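Local coordinates for protein TipC2 (Streptococcus intermedius B196, PDB 6DHX) that is a type VII secretion immunity protein that probably protects its producer by binding and neutralising a cognate exported antibacterial toxin, at residues A[84-96]-A[103-115]. Sequence-based numbering, arbitrary orientation.
With SO4 (sulfate ion), chain D.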
ATOM      1  N   LEU A  84      -9.228   9.507  10.166  1.00 25.22           N
ATOM      2  CA  LEU A  84     -10.341  10.341  10.605  1.00 28.56           C
ATOM      3  C   LEU A  84     -11.685   9.966   9.987  1.00 34.02           C
ATOM      4  O   LEU A  84     -12.716  10.429  10.488  1.00 38.71           O
ATOM      5  CB  LEU A  84     -10.053  11.811  10.245  1.00 30.65           C
ATOM      6  CG  LEU A  84      -9.343  12.718  11.241  1.00 42.87           C
ATOM      7  CD1 LEU A  84      -8.273  12.024  12.046  1.00 37.87           C
ATOM      8  CD2 LEU A  84      -8.805  13.986  10.533  1.00 38.77           C
ATOM      9  N   ASN A  85     -11.707   9.228   8.884  1.00 28.96           N
ATOM     10  CA  ASN A  85     -12.948   8.996   8.148  1.00 32.06           C
ATOM     11  C   ASN A  85     -13.660   7.746   8.683  1.00 31.42           C
ATOM     12  O   ASN A  85     -13.119   7.003   9.504  1.00 30.32           O
ATOM     13  CB  ASN A  85     -12.668   8.842   6.656  1.00 36.55           C
ATOM     14  CG  ASN A  85     -11.707   7.707   6.357  1.00 36.89           C
ATOM     15  OD1 ASN A  85     -10.798   7.421   7.161  1.00 35.70           O
ATOM     16  ND2 ASN A  85     -11.882   7.060   5.208  1.00 34.40           N
ATOM     17  N   LYS A  86     -14.885   7.516   8.198  1.00 30.87           N
ATOM     18  CA  LYS A  86     -15.667   6.383   8.703  1.00 28.34           C
ATOM     19  C   LYS A  86     -15.068   5.063   8.252  1.00 28.97           C
ATOM     20  O   LYS A  86     -15.092   4.079   8.999  1.00 30.64           O
ATOM     21  CB  LYS A  86     -17.116   6.486   8.240  1.00 34.90           C
ATOM     22  CG  LYS A  86     -17.896   7.577   8.949  1.00 41.53           C
ATOM     23  CD  LYS A  86     -19.321   7.638   8.382  1.00 42.46           C
ATOM     24  CE  LYS A  86     -20.110   8.756   9.046  1.00 54.10           C
ATOM     25  NZ  LYS A  86     -21.457   8.900   8.418  1.00 62.37           N
ATOM     26  N   ASN A  87     -14.530   5.021   7.042  1.00 25.55           N
ATOM     27  CA  ASN A  87     -13.872   3.812   6.528  1.00 26.06           C
ATOM     28  C   ASN A  87     -12.356   3.921   6.716  1.00 21.77           C
ATOM     29  O   ASN A  87     -11.524   3.940   5.769  1.00 26.81           O
ATOM     30  CB  ASN A  87     -14.252   3.595   5.055  1.00 30.97           C
ATOM     31  CG  ASN A  87     -13.982   2.164   4.602  1.00 38.44           C
ATOM     32  OD1 ASN A  87     -13.916   1.243   5.427  1.00 33.84           O
ATOM     33  ND2 ASN A  87     -13.782   1.978   3.307  1.00 36.36           N
ATOM     34  N   ASN A  88     -11.951   4.003   7.978  1.00 20.34           N
ATOM     35  CA  ASN A  88     -10.563   4.332   8.229  1.00 21.17           C
ATOM     36  C   ASN A  88      -9.679   3.125   7.908  1.00 23.85           C
ATOM     37  O   ASN A  88     -10.136   1.989   7.920  1.00 23.26           O
ATOM     38  CB  ASN A  88     -10.392   4.797   9.671  1.00 21.20           C
ATOM     39  CG  ASN A  88     -10.829   3.736  10.701  1.00 23.10           C
ATOM     40  OD1 ASN A  88     -11.870   3.082  10.559  1.00 26.44           O
ATOM     41  ND2 ASN A  88     -10.035   3.598  11.772  1.00 24.21           N
ATOM     42  N   ASN A  89      -8.424   3.384   7.533  1.00 20.26           N
ATOM     43  CA  ASN A  89      -7.694   2.340   6.809  1.00 18.69           C
ATOM     44  C   ASN A  89      -6.219   2.717   6.697  1.00 22.26           C
ATOM     45  O   ASN A  89      -5.831   3.863   6.922  1.00 22.45           O
ATOM     46  CB  ASN A  89      -8.295   2.112   5.387  1.00 19.64           C
ATOM     47  CG  ASN A  89      -8.089   3.310   4.437  1.00 24.40           C
ATOM     48  OD1 ASN A  89      -7.031   3.432   3.815  1.00 24.23           O
ATOM     49  ND2 ASN A  89      -9.120   4.198   4.322  1.00 22.89           N
ATOM     50  N   ILE A  90      -5.403   1.720   6.340  1.00 18.99           N
ATOM     51  CA  ILE A  90      -4.070   1.942   5.776  1.00 19.36           C
ATOM     52  C   ILE A  90      -4.134   1.476   4.341  1.00 21.49           C
ATOM     53  O   ILE A  90      -4.771   0.456   4.039  1.00 27.09           O
ATOM     54  CB  ILE A  90      -2.974   1.127   6.474  1.00 25.27           C
ATOM     55  CG1 ILE A  90      -3.052   1.194   7.954  1.00 42.33           C
ATOM     56  CG2 ILE A  90      -1.618   1.414   5.906  1.00 33.02           C
ATOM     57  CD1 ILE A  90      -3.089  -0.250   8.408  1.00 59.64           C
ATOM     58  N   LEU A  91      -3.473   2.207   3.457  1.00 18.42           N
ATOM     59  CA  LEU A  91      -3.414   1.827   2.040  1.00 18.98           C
ATOM     60  C   LEU A  91      -1.944   1.692   1.684  1.00 23.37           C
ATOM     61  O   LEU A  91      -1.193   2.668   1.806  1.00 25.07           O
ATOM     62  CB  LEU A  91      -4.070   2.889   1.168  1.00 22.40           C
ATOM     63  CG  LEU A  91      -3.713   2.706  -0.318  1.00 25.70           C
ATOM     64  CD1 LEU A  91      -4.466   1.448  -0.884  1.00 27.72           C
ATOM     65  CD2 LEU A  91      -4.108   3.945  -1.059  1.00 30.42           C
ATOM     66  N   ILE A  92      -1.531   0.491   1.261  1.00 21.45           N
ATOM     67  CA  ILE A  92      -0.188   0.245   0.741  1.00 19.06           C
ATOM     68  C   ILE A  92      -0.351   0.080  -0.764  1.00 20.87           C
ATOM     69  O   ILE A  92      -1.117  -0.776  -1.202  1.00 21.63           O
ATOM     70  CB  ILE A  92       0.429  -1.026   1.353  1.00 20.72           C
ATOM     71  CG1 ILE A  92       0.558  -0.868   2.885  1.00 19.26           C
ATOM     72  CG2 ILE A  92       1.772  -1.389   0.637  1.00 21.46           C
ATOM     73  CD1 ILE A  92       0.737  -2.244   3.588  1.00 23.02           C
ATOM     74  N   TYR A  93       0.346   0.879  -1.562  1.00 20.32           N
ATOM     75  CA  TYR A  93       0.233   0.680  -2.996  1.00 21.16           C
ATOM     76  C   TYR A  93       1.581   0.864  -3.667  1.00 23.13           C
ATOM     77  O   TYR A  93       2.517   1.462  -3.125  1.00 24.74           O
ATOM     78  CB  TYR A  93      -0.828   1.594  -3.640  1.00 21.90           C
ATOM     79  CG  TYR A  93      -0.521   3.072  -3.684  1.00 25.14           C
ATOM     80  CD1 TYR A  93      -0.792   3.896  -2.593  1.00 28.22           C
ATOM     81  CD2 TYR A  93       0.002   3.645  -4.851  1.00 28.62           C
ATOM     82  CE1 TYR A  93      -0.520   5.280  -2.653  1.00 29.68           C
ATOM     83  CE2 TYR A  93       0.276   4.993  -4.924  1.00 33.88           C
ATOM     84  CZ  TYR A  93       0.019   5.817  -3.827  1.00 34.39           C
ATOM     85  OH  TYR A  93       0.278   7.189  -3.914  1.00 35.75           O
ATOM     86  N   PHE A  94       1.675   0.305  -4.873  1.00 21.71           N
ATOM     87  CA  PHE A  94       2.898   0.471  -5.620  1.00 23.06           C
ATOM     88  C   PHE A  94       2.564   0.420  -7.091  1.00 26.27           C
ATOM     89  O   PHE A  94       1.481  -0.034  -7.497  1.00 24.52           O
ATOM     90  CB  PHE A  94       3.947  -0.587  -5.264  1.00 22.35           C
ATOM     91  CG  PHE A  94       3.516  -2.036  -5.540  1.00 26.52           C
ATOM     92  CD1 PHE A  94       2.827  -2.767  -4.572  1.00 21.96           C
ATOM     93  CD2 PHE A  94       3.860  -2.663  -6.739  1.00 29.79           C
ATOM     94  CE1 PHE A  94       2.463  -4.109  -4.794  1.00 24.00           C
ATOM     95  CE2 PHE A  94       3.489  -3.991  -6.969  1.00 32.17           C
ATOM     96  CZ  PHE A  94       2.819  -4.731  -5.986  1.00 26.60           C
ATOM     97  N   GLU A  95       3.493   0.946  -7.879  1.00 25.85           N
ATOM     98  CA  GLU A  95       3.301   1.120  -9.319  1.00 25.82           C
ATOM     99  C   GLU A  95       4.557   0.685 -10.055  1.00 27.18           C
ATOM    100  O   GLU A  95       5.681   0.861  -9.565  1.00 30.70           O
ATOM    101  CB  GLU A  95       2.961   2.591  -9.694  1.00 26.62           C
ATOM    102  CG  GLU A  95       1.765   3.210  -8.933  1.00 29.53           C
ATOM    103  CD  GLU A  95       1.336   4.576  -9.494  1.00 39.74           C
ATOM    104  OE1 GLU A  95       2.057   5.138 -10.345  1.00 39.28           O
ATOM    105  OE2 GLU A  95       0.275   5.092  -9.063  1.00 36.84           O
ATOM    106  N   LYS A  96       4.351   0.098 -11.229  1.00 28.39           N
ATOM    107  CA  LYS A  96       5.406  -0.474 -12.050  1.00 32.48           C
ATOM    108  C   LYS A  96       5.095  -0.178 -13.503  1.00 37.40           C
ATOM    109  O   LYS A  96       3.940  -0.285 -13.943  1.00 33.27           O
ATOM    110  CB  LYS A  96       5.508  -1.991 -11.840  1.00 35.18           C
ATOM    111  CG  LYS A  96       6.761  -2.635 -12.438  1.00 41.63           C
ATOM    112  CD  LYS A  96       6.695  -4.147 -12.326  1.00 46.79           C
ATOM    113  CE  LYS A  96       6.203  -4.764 -13.630  1.00 57.84           C
ATOM    114  NZ  LYS A  96       7.083  -4.423 -14.789  1.00 63.50           N
ATOM    115  N   ARG A 103       1.424   2.148 -16.693  1.00 32.45           N
ATOM    116  CA  ARG A 103       1.862   1.569 -15.425  1.00 34.24           C
ATOM    117  C   ARG A 103       0.720   0.778 -14.820  1.00 33.22           C
ATOM    118  O   ARG A 103      -0.455   1.134 -14.979  1.00 35.06           O
ATOM    119  CB  ARG A 103       2.328   2.647 -14.397  1.00 33.38           C
ATOM    120  CG  ARG A 103       3.370   3.659 -14.987  1.00 36.67           C
ATOM    121  CD  ARG A 103       3.989   4.489 -13.849  1.00 40.91           C
ATOM    122  NE  ARG A 103       3.003   5.162 -12.990  1.00 44.45           N
ATOM    123  CZ  ARG A 103       2.418   6.324 -13.304  1.00 44.17           C
ATOM    124  NH1 ARG A 103       2.705   6.916 -14.458  1.00 45.41           N
ATOM    125  NH2 ARG A 103       1.543   6.884 -12.468  1.00 40.65           N
ATOM    126  N   VAL A 104       1.060  -0.297 -14.142  1.00 29.36           N
ATOM    127  CA  VAL A 104       0.106  -0.995 -13.297  1.00 27.45           C
ATOM    128  C   VAL A 104       0.249  -0.473 -11.875  1.00 34.97           C
ATOM    129  O   VAL A 104       1.335  -0.101 -11.427  1.00 31.44           O
ATOM    130  CB  VAL A 104       0.332  -2.517 -13.372  1.00 30.82           C
ATOM    131  CG1 VAL A 104       1.664  -2.897 -12.670  1.00 30.24           C
ATOM    132  CG2 VAL A 104      -0.819  -3.270 -12.789  1.00 30.59           C
ATOM    133  N   ARG A 105      -0.871  -0.370 -11.181  1.00 27.74           N
ATOM    134  CA  ARG A 105      -0.881   0.067  -9.793  1.00 29.53           C
ATOM    135  C   ARG A 105      -1.527  -1.040  -9.000  1.00 31.96           C
ATOM    136  O   ARG A 105      -2.667  -1.411  -9.283  1.00 30.83           O
ATOM    137  CB  ARG A 105      -1.684   1.344  -9.621  1.00 30.72           C
ATOM    138  CG  ARG A 105      -1.539   2.352 -10.723  1.00 49.27           C
ATOM    139  CD  ARG A 105      -2.610   3.440 -10.538  1.00 59.54           C
ATOM    140  NE  ARG A 105      -2.220   4.498  -9.591  1.00 61.46           N
ATOM    141  CZ  ARG A 105      -2.327   4.455  -8.262  1.00 64.09           C
ATOM    142  NH1 ARG A 105      -1.943   5.507  -7.540  1.00 56.26           N
ATOM    143  NH2 ARG A 105      -2.767   3.371  -7.647  1.00 67.86           N
ATOM    144  N   ILE A 106      -0.827  -1.572  -8.009  1.00 22.97           N
ATOM    145  CA  ILE A 106      -1.427  -2.597  -7.176  1.00 21.85           C
ATOM    146  C   ILE A 106      -1.710  -1.949  -5.827  1.00 24.37           C
ATOM    147  O   ILE A 106      -0.813  -1.364  -5.200  1.00 26.33           O
ATOM    148  CB  ILE A 106      -0.528  -3.848  -7.094  1.00 26.54           C
ATOM    149  CG1 ILE A 106      -0.505  -4.494  -8.495  1.00 35.09           C
ATOM    150  CG2 ILE A 106      -1.076  -4.869  -6.141  1.00 23.37           C
ATOM    151  CD1 ILE A 106       0.496  -5.658  -8.639  1.00 41.38           C
ATOM    152  N   TRP A 107      -2.962  -2.061  -5.403  1.00 23.53           N
ATOM    153  CA  TRP A 107      -3.608  -1.234  -4.399  1.00 28.48           C
ATOM    154  C   TRP A 107      -4.098  -2.147  -3.292  1.00 27.85           C
ATOM    155  O   TRP A 107      -4.926  -3.032  -3.540  1.00 26.83           O
ATOM    156  CB  TRP A 107      -4.783  -0.562  -5.118  1.00 33.86           C
ATOM    157  CG  TRP A 107      -5.522   0.441  -4.487  1.00 32.92           C
ATOM    158  CD1 TRP A 107      -6.657   0.287  -3.734  1.00 35.56           C
ATOM    159  CD2 TRP A 107      -5.304   1.829  -4.610  1.00 33.64           C
ATOM    160  NE1 TRP A 107      -7.145   1.507  -3.371  1.00 36.59           N
ATOM    161  CE2 TRP A 107      -6.329   2.478  -3.888  1.00 37.67           C
ATOM    162  CE3 TRP A 107      -4.353   2.596  -5.272  1.00 39.90           C
ATOM    163  CZ2 TRP A 107      -6.416   3.867  -3.792  1.00 46.29           C
ATOM    164  CZ3 TRP A 107      -4.435   3.978  -5.165  1.00 46.83           C
ATOM    165  CH2 TRP A 107      -5.457   4.595  -4.436  1.00 42.96           C
ATOM    166  N   ASN A 108      -3.601  -1.953  -2.065  1.00 20.20           N
ATOM    167  CA  ASN A 108      -3.832  -2.953  -1.024  1.00 19.63           C
ATOM    168  C   ASN A 108      -4.334  -2.202   0.186  1.00 22.37           C
ATOM    169  O   ASN A 108      -3.536  -1.563   0.887  1.00 23.08           O
ATOM    170  CB  ASN A 108      -2.561  -3.710  -0.694  1.00 21.61           C
ATOM    171  CG  ASN A 108      -1.872  -4.213  -1.963  1.00 26.92           C
ATOM    172  OD1 ASN A 108      -2.331  -5.210  -2.536  1.00 27.33           O
ATOM    173  ND2 ASN A 108      -0.817  -3.511  -2.430  1.00 25.18           N
ATOM    174  N   LYS A 109      -5.643  -2.240   0.385  1.00 22.52           N
ATOM    175  CA  LYS A 109      -6.280  -1.368   1.363  1.00 21.22           C
ATOM    176  C   LYS A 109      -6.772  -2.207   2.537  1.00 20.16           C
ATOM    177  O   LYS A 109      -7.612  -3.079   2.348  1.00 21.30           O
ATOM    178  CB  LYS A 109      -7.447  -0.622   0.719  1.00 22.40           C
ATOM    179  CG  LYS A 109      -8.096   0.359   1.714  1.00 25.09           C
ATOM    180  CD  LYS A 109      -9.035   1.287   0.922  1.00 35.19           C
ATOM    181  CE  LYS A 109     -10.016   2.079   1.781  1.00 41.14           C
ATOM    182  NZ  LYS A 109     -11.039   2.928   0.984  1.00 43.83           N
ATOM    183  N   TYR A 110      -6.276  -1.908   3.741  1.00 20.77           N
ATOM    184  CA  TYR A 110      -6.716  -2.606   4.936  1.00 21.26           C
ATOM    185  C   TYR A 110      -7.704  -1.716   5.684  1.00 20.75           C
ATOM    186  O   TYR A 110      -7.326  -0.641   6.173  1.00 21.42           O
ATOM    187  CB  TYR A 110      -5.528  -2.954   5.820  1.00 21.30           C
ATOM    188  CG  TYR A 110      -5.986  -3.503   7.147  1.00 19.99           C
ATOM    189  CD1 TYR A 110      -6.413  -4.835   7.238  1.00 21.01           C
ATOM    190  CD2 TYR A 110      -6.005  -2.699   8.288  1.00 21.06           C
ATOM    191  CE1 TYR A 110      -6.826  -5.349   8.439  1.00 19.41           C
ATOM    192  CE2 TYR A 110      -6.414  -3.205   9.522  1.00 20.88           C
ATOM    193  CZ  TYR A 110      -6.822  -4.543   9.579  1.00 19.32           C
ATOM    194  OH  TYR A 110      -7.248  -5.136  10.755  1.00 21.87           O
ATOM    195  N   THR A 111      -8.970  -2.169   5.778  1.00 20.23           N
ATOM    196  CA  THR A 111     -10.031  -1.399   6.402  1.00 19.72           C
ATOM    197  C   THR A 111     -10.151  -1.865   7.852  1.00 23.03           C
ATOM    198  O   THR A 111     -10.259  -3.066   8.117  1.00 21.94           O
ATOM    199  CB  THR A 111     -11.360  -1.533   5.647  1.00 22.53           C
ATOM    200  OG1 THR A 111     -11.545  -2.876   5.113  1.00 22.83           O
ATOM    201  CG2 THR A 111     -11.329  -0.553   4.446  1.00 26.99           C
ATOM    202  N   ARG A 112     -10.043  -0.913   8.774  1.00 20.93           N
ATOM    203  CA  ARG A 112     -10.001  -1.225  10.204  1.00 20.86           C
ATOM    204  C   ARG A 112     -11.300  -1.832  10.695  1.00 22.61           C
ATOM    205  O   ARG A 112     -11.286  -2.728  11.551  1.00 23.42           O
ATOM    206  CB  ARG A 112      -9.720   0.061  11.005  1.00 19.21           C
ATOM    207  CG  ARG A 112      -8.229   0.458  10.880  1.00 18.95           C
ATOM    208  CD  ARG A 112      -7.407  -0.266  11.951  1.00 20.30           C
ATOM    209  NE  ARG A 112      -7.693   0.220  13.306  1.00 20.72           N
ATOM    210  CZ  ARG A 112      -7.131  -0.280  14.402  1.00 20.54           C
ATOM    211  NH1 ARG A 112      -6.292  -1.325  14.289  1.00 23.98           N
ATOM    212  NH2 ARG A 112      -7.409   0.297  15.616  1.00 20.08           N
ATOM    213  N   GLN A 113     -12.430  -1.325  10.223  1.00 20.63           N
ATOM    214  CA  GLN A 113     -13.692  -1.687  10.864  1.00 21.45           C
ATOM    215  C   GLN A 113     -14.134  -3.124  10.582  1.00 26.83           C
ATOM    216  O   GLN A 113     -14.944  -3.645  11.356  1.00 25.97           O
ATOM    217  CB  GLN A 113     -14.828  -0.722  10.498  1.00 22.73           C
ATOM    218  CG  GLN A 113     -14.534   0.755  10.976  1.00 21.70           C
ATOM    219  CD  GLN A 113     -14.054   0.813  12.426  1.00 24.84           C
ATOM    220  OE1 GLN A 113     -14.714   0.314  13.314  1.00 24.54           O
ATOM    221  NE2 GLN A 113     -12.876   1.357  12.644  1.00 23.08           N
ATOM    222  N   ASP A 114     -13.608  -3.776   9.542  1.00 22.10           N
ATOM    223  CA  ASP A 114     -13.972  -5.152   9.233  1.00 21.82           C
ATOM    224  C   ASP A 114     -12.722  -6.014   9.114  1.00 23.70           C
ATOM    225  O   ASP A 114     -12.803  -7.160   8.614  1.00 25.32           O
ATOM    226  CB  ASP A 114     -14.830  -5.212   7.962  1.00 25.54           C
ATOM    227  CG  ASP A 114     -14.117  -4.622   6.749  1.00 27.41           C
ATOM    228  OD1 ASP A 114     -12.932  -4.238   6.865  1.00 25.87           O
ATOM    229  OD2 ASP A 114     -14.758  -4.555   5.675  1.00 30.73           O
ATOM    230  N   ARG A 115     -11.572  -5.496   9.582  1.00 22.09           N
ATOM    231  CA  ARG A 115     -10.286  -6.194   9.557  1.00 20.26           C
ATOM    232  C   ARG A 115     -10.073  -6.916   8.233  1.00 23.25           C
ATOM    233  O   ARG A 115      -9.840  -8.124   8.182  1.00 22.85           O
ATOM    234  CB  ARG A 115     -10.182  -7.171  10.747  1.00 24.48           C
ATOM    235  CG  ARG A 115     -10.100  -6.390  12.101  1.00 24.04           C
ATOM    236  CD  ARG A 115      -9.712  -7.281  13.317  1.00 33.08           C
ATOM    237  NE  ARG A 115     -10.113  -6.673  14.645  1.00 43.07           N
ATOM    238  CZ  ARG A 115      -9.444  -5.707  15.296  1.00 63.72           C
ATOM    239  NH1 ARG A 115      -9.892  -5.267  16.465  1.00 64.82           N
ATOM    240  NH2 ARG A 115      -8.330  -5.157  14.800  1.00 57.87           N
TER
HETATM  241  S   SO4 D 301     -10.330   2.333  15.208  1.00 29.44           S
HETATM  242  O1  SO4 D 301     -10.025   1.843  13.876  1.00 31.35           O
HETATM  243  O2  SO4 D 301     -11.085   1.360  15.957  1.00 35.94           O
HETATM  244  O3  SO4 D 301     -11.055   3.585  15.064  1.00 33.28           O
HETATM  245  O4  SO4 D 301      -9.112   2.491  15.916  1.00 31.34           O
HETATM  246  O   HOH W   1     -12.684   0.767   8.153  1.00 22.55           O
HETATM  247  O   HOH W   2     -12.789   0.495   1.057  1.00 42.25           O
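L91 lies over one face of the W107 indole, with CD1 3.6 Å from the centroid of the five-membered ring and CD2 against the six-membered ring. They come from successive non-hydrogen-bonded pairs (L91-K109 and Y93-W107) of an antiparallel beta hairpin in the central sheet, formed by strands 89-99 and 102-111, and so meet on the diagonal. On the other face of the sheet, the CB of I106 sits over the F94 ring, touching CZ at 3.6 Å. F94 CG stands between the backbone N and the carbonyl carbon (chi1 61°), which brings the ring over to I106, its hydrogen-bonded pair partner. Helix 151-173 covers F94 and N108 here, while helix 21-32 packs on I90 and I92. N108 grips I92 O twice, through N and through ND2 (3.0 Å), from opposite faces of the carbonyl plane. Towards the hairpin turn, E95 OE1 accepts from both NE and NH2 of R103, side-on and at 2.8 Å each. R103 also forms salt bridges with E126 and D131, so its guanidinium probably balances several carboxylates. At the other end, R112 N donates a nearly straight hydrogen bond to N88 O. Q113 NE2 reaches N88 OD1 on a lone pair in the carbonyl plane, at 2.9 Å. A sulfate, probably from the crystallisation liquor, is bound at this end: its O1 takes bonds from N88 ND2 (2.7 Å) and R112 NE (2.9 Å).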